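Local coordinates for putative CRISPR-associated endoribonuclease-like protein Cas6 (Pyrococcus furiosus, PDB 3UFC) that binds CRISPR RNA as a Cas6 paralogue in archaeal antiviral defence and is probably a hydrolase acting on ester bonds, at residues D182-L187 with R210-K215. Sequence-based numbering, arbitrary orientation.
Sequences DFRIEL and RYYGSK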
loop_
_atom_site.group_PDB
_atom_site.type_symbol
_atom_site.label_atom_id
_atom_site.label_comp_id
_atom_site.label_asym_id
_atom_site.label_seq_id
_atom_site.Cartn_x
_atom_site.Cartn_y
_atom_site.Cartn_z
ATOM N N ASP A 182 -17.368 -5.693 13.031
ATOM C CA ASP A 182 -16.882 -7.068 12.992
ATOM C C ASP A 182 -16.586 -7.686 11.631
ATOM O O ASP A 182 -17.295 -7.452 10.657
ATOM C CB ASP A 182 -17.866 -7.967 13.742
ATOM C CG ASP A 182 -18.238 -7.410 15.107
ATOM O OD1 ASP A 182 -17.326 -7.170 15.930
ATOM O OD2 ASP A 182 -19.445 -7.209 15.354
ATOM N N PHE A 183 -15.527 -8.491 11.584
ATOM C CA PHE A 183 -15.139 -9.193 10.367
ATOM C C PHE A 183 -14.142 -10.294 10.676
ATOM O O PHE A 183 -13.511 -10.298 11.730
ATOM C CB PHE A 183 -14.543 -8.221 9.334
ATOM C CG PHE A 183 -13.145 -7.738 9.660
ATOM C CD1 PHE A 183 -12.030 -8.486 9.298
ATOM C CD2 PHE A 183 -12.949 -6.512 10.288
ATOM C CE1 PHE A 183 -10.731 -8.014 9.553
ATOM C CE2 PHE A 183 -11.656 -6.032 10.548
ATOM C CZ PHE A 183 -10.549 -6.787 10.177
ATOM N N ARG A 184 -14.015 -11.235 9.750
ATOM C CA ARG A 184 -13.075 -12.336 9.890
ATOM C C ARG A 184 -12.466 -12.570 8.514
ATOM O O ARG A 184 -12.955 -12.043 7.514
ATOM C CB ARG A 184 -13.786 -13.609 10.376
ATOM C CG ARG A 184 -14.868 -14.132 9.438
ATOM C CD ARG A 184 -15.362 -15.520 9.864
ATOM N NE ARG A 184 -16.492 -15.980 9.056
ATOM C CZ ARG A 184 -17.708 -15.438 9.089
ATOM N NH1 ARG A 184 -17.960 -14.413 9.894
ATOM N NH2 ARG A 184 -18.675 -15.915 8.316
ATOM N N ILE A 185 -11.393 -13.344 8.461
ATOM C CA ILE A 185 -10.746 -13.627 7.188
ATOM C C ILE A 185 -10.305 -15.074 7.139
ATOM O O ILE A 185 -10.083 -15.700 8.175
ATOM C CB ILE A 185 -9.480 -12.760 6.968
ATOM C CG1 ILE A 185 -8.374 -13.196 7.937
ATOM C CG2 ILE A 185 -9.807 -11.282 7.161
ATOM C CD1 ILE A 185 -7.001 -12.686 7.559
ATOM N N GLU A 186 -10.190 -15.610 5.933
ATOM C CA GLU A 186 -9.710 -16.968 5.781
ATOM C C GLU A 186 -8.605 -16.919 4.738
ATOM O O GLU A 186 -8.812 -16.475 3.607
ATOM C CB GLU A 186 -10.836 -17.929 5.376
ATOM C CG GLU A 186 -11.410 -17.764 3.990
ATOM C CD GLU A 186 -12.464 -18.821 3.689
ATOM O OE1 GLU A 186 -12.143 -20.025 3.777
ATOM O OE2 GLU A 186 -13.612 -18.454 3.367
ATOM N N LEU A 187 -7.416 -17.346 5.149
ATOM C CA LEU A 187 -6.247 -17.346 4.283
ATOM C C LEU A 187 -6.376 -18.316 3.121
ATOM O O LEU A 187 -6.755 -19.469 3.307
ATOM C CB LEU A 187 -5.003 -17.718 5.085
ATOM C CG LEU A 187 -3.861 -16.713 5.206
ATOM C CD1 LEU A 187 -2.624 -17.479 5.641
ATOM C CD2 LEU A 187 -3.600 -16.004 3.884
ATOM N N ARG A 210 -10.064 -14.421 1.908
ATOM C CA ARG A 210 -11.485 -14.158 1.761
ATOM C C ARG A 210 -11.888 -13.394 3.019
ATOM O O ARG A 210 -11.591 -13.818 4.135
ATOM C CB ARG A 210 -12.274 -15.472 1.641
ATOM C CG ARG A 210 -13.766 -15.263 1.413
ATOM C CD ARG A 210 -14.530 -16.568 1.168
ATOM N NE ARG A 210 -14.261 -17.157 -0.141
ATOM C CZ ARG A 210 -13.404 -18.148 -0.359
ATOM N NH1 ARG A 210 -12.721 -18.673 0.648
ATOM N NH2 ARG A 210 -13.233 -18.618 -1.587
ATOM N N TYR A 211 -12.540 -12.254 2.825
ATOM C CA TYR A 211 -12.992 -11.395 3.918
ATOM C C TYR A 211 -14.488 -11.594 4.159
ATOM O O TYR A 211 -15.266 -11.609 3.205
ATOM C CB TYR A 211 -12.727 -9.929 3.539
ATOM C CG TYR A 211 -13.280 -8.886 4.495
ATOM C CD1 TYR A 211 -12.442 -8.211 5.382
ATOM C CD2 TYR A 211 -14.631 -8.542 4.477
ATOM C CE1 TYR A 211 -12.934 -7.212 6.225
ATOM C CE2 TYR A 211 -15.134 -7.546 5.317
ATOM C CZ TYR A 211 -14.280 -6.885 6.185
ATOM O OH TYR A 211 -14.769 -5.884 6.992
ATOM N N TYR A 212 -14.881 -11.739 5.425
ATOM C CA TYR A 212 -16.291 -11.906 5.801
ATOM C C TYR A 212 -16.685 -10.853 6.829
ATOM O O TYR A 212 -16.045 -10.742 7.874
ATOM C CB TYR A 212 -16.557 -13.264 6.466
ATOM C CG TYR A 212 -16.391 -14.486 5.600
ATOM C CD1 TYR A 212 -15.136 -15.042 5.380
ATOM C CD2 TYR A 212 -17.503 -15.109 5.026
ATOM C CE1 TYR A 212 -14.986 -16.190 4.614
ATOM C CE2 TYR A 212 -17.365 -16.258 4.256
ATOM C CZ TYR A 212 -16.103 -16.793 4.055
ATOM O OH TYR A 212 -15.958 -17.927 3.293
ATOM N N GLY A 213 -17.738 -10.092 6.562
ATOM C CA GLY A 213 -18.149 -9.123 7.562
ATOM C C GLY A 213 -18.496 -7.711 7.154
ATOM O O GLY A 213 -19.058 -7.467 6.089
ATOM N N SER A 214 -18.151 -6.782 8.037
ATOM C CA SER A 214 -18.420 -5.367 7.859
ATOM C C SER A 214 -18.064 -4.820 6.487
ATOM O O SER A 214 -16.909 -4.854 6.074
ATOM C CB SER A 214 -17.677 -4.558 8.922
ATOM O OG SER A 214 -17.762 -3.171 8.643
ATOM N N LYS A 215 -19.070 -4.296 5.796
ATOM C CA LYS A 215 -18.871 -3.726 4.475
ATOM C C LYS A 215 -18.110 -2.405 4.583
ATOM O O LYS A 215 -17.289 -2.092 3.720
ATOM C CB LYS A 215 -20.231 -3.524 3.793
ATOM C CG LYS A 215 -20.158 -2.943 2.397
ATOM C CD LYS A 215 -21.351 -3.392 1.550
ATOM C CE LYS A 215 -22.683 -3.043 2.193
ATOM N NZ LYS A 215 -23.838 -3.572 1.397
#
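R210 pairs with E186 near the open end of an antiparallel beta hairpin, strands 183-197 and 200-213, at the edge of the sheet in the C-terminal ferredoxin-like part of this Cas6 relative. Two backbone hydrogen bonds join the residues, and the bend in the arginine chain (chi3 -72°) brings NH1 to E186 OE2 at 2.9 Å, forming a salt bridge in which NH1 meets the carboxylate from above its plane. On the other face of the sheet, toward helices 158-174 and 215-224, Y211 slides its ring beside that of F183; the planes lie 20° apart but barely overlap, and Y211 CE1 sits 3.4 Å from F183 CD1. Tyrosine suits this place because its OH also donates to S214 O at 2.5 Å, tying the ring to the turn. Y212 returns to the charged face, where a flat aromatic suits the R184 guanidinium stacked on it with the planes at 11°. R184 N and O both bond to the Y212 backbone. G213, across from F183, takes backbone angles open mainly to glycine, and with no side chain it lets its CA come within 4.1 Å of F183 CA. S214 then leaves the strand and N-caps helix 215-224: its OG bonds to I217 N and D180 O, while its own N donates to D182 O at 2.8 Å.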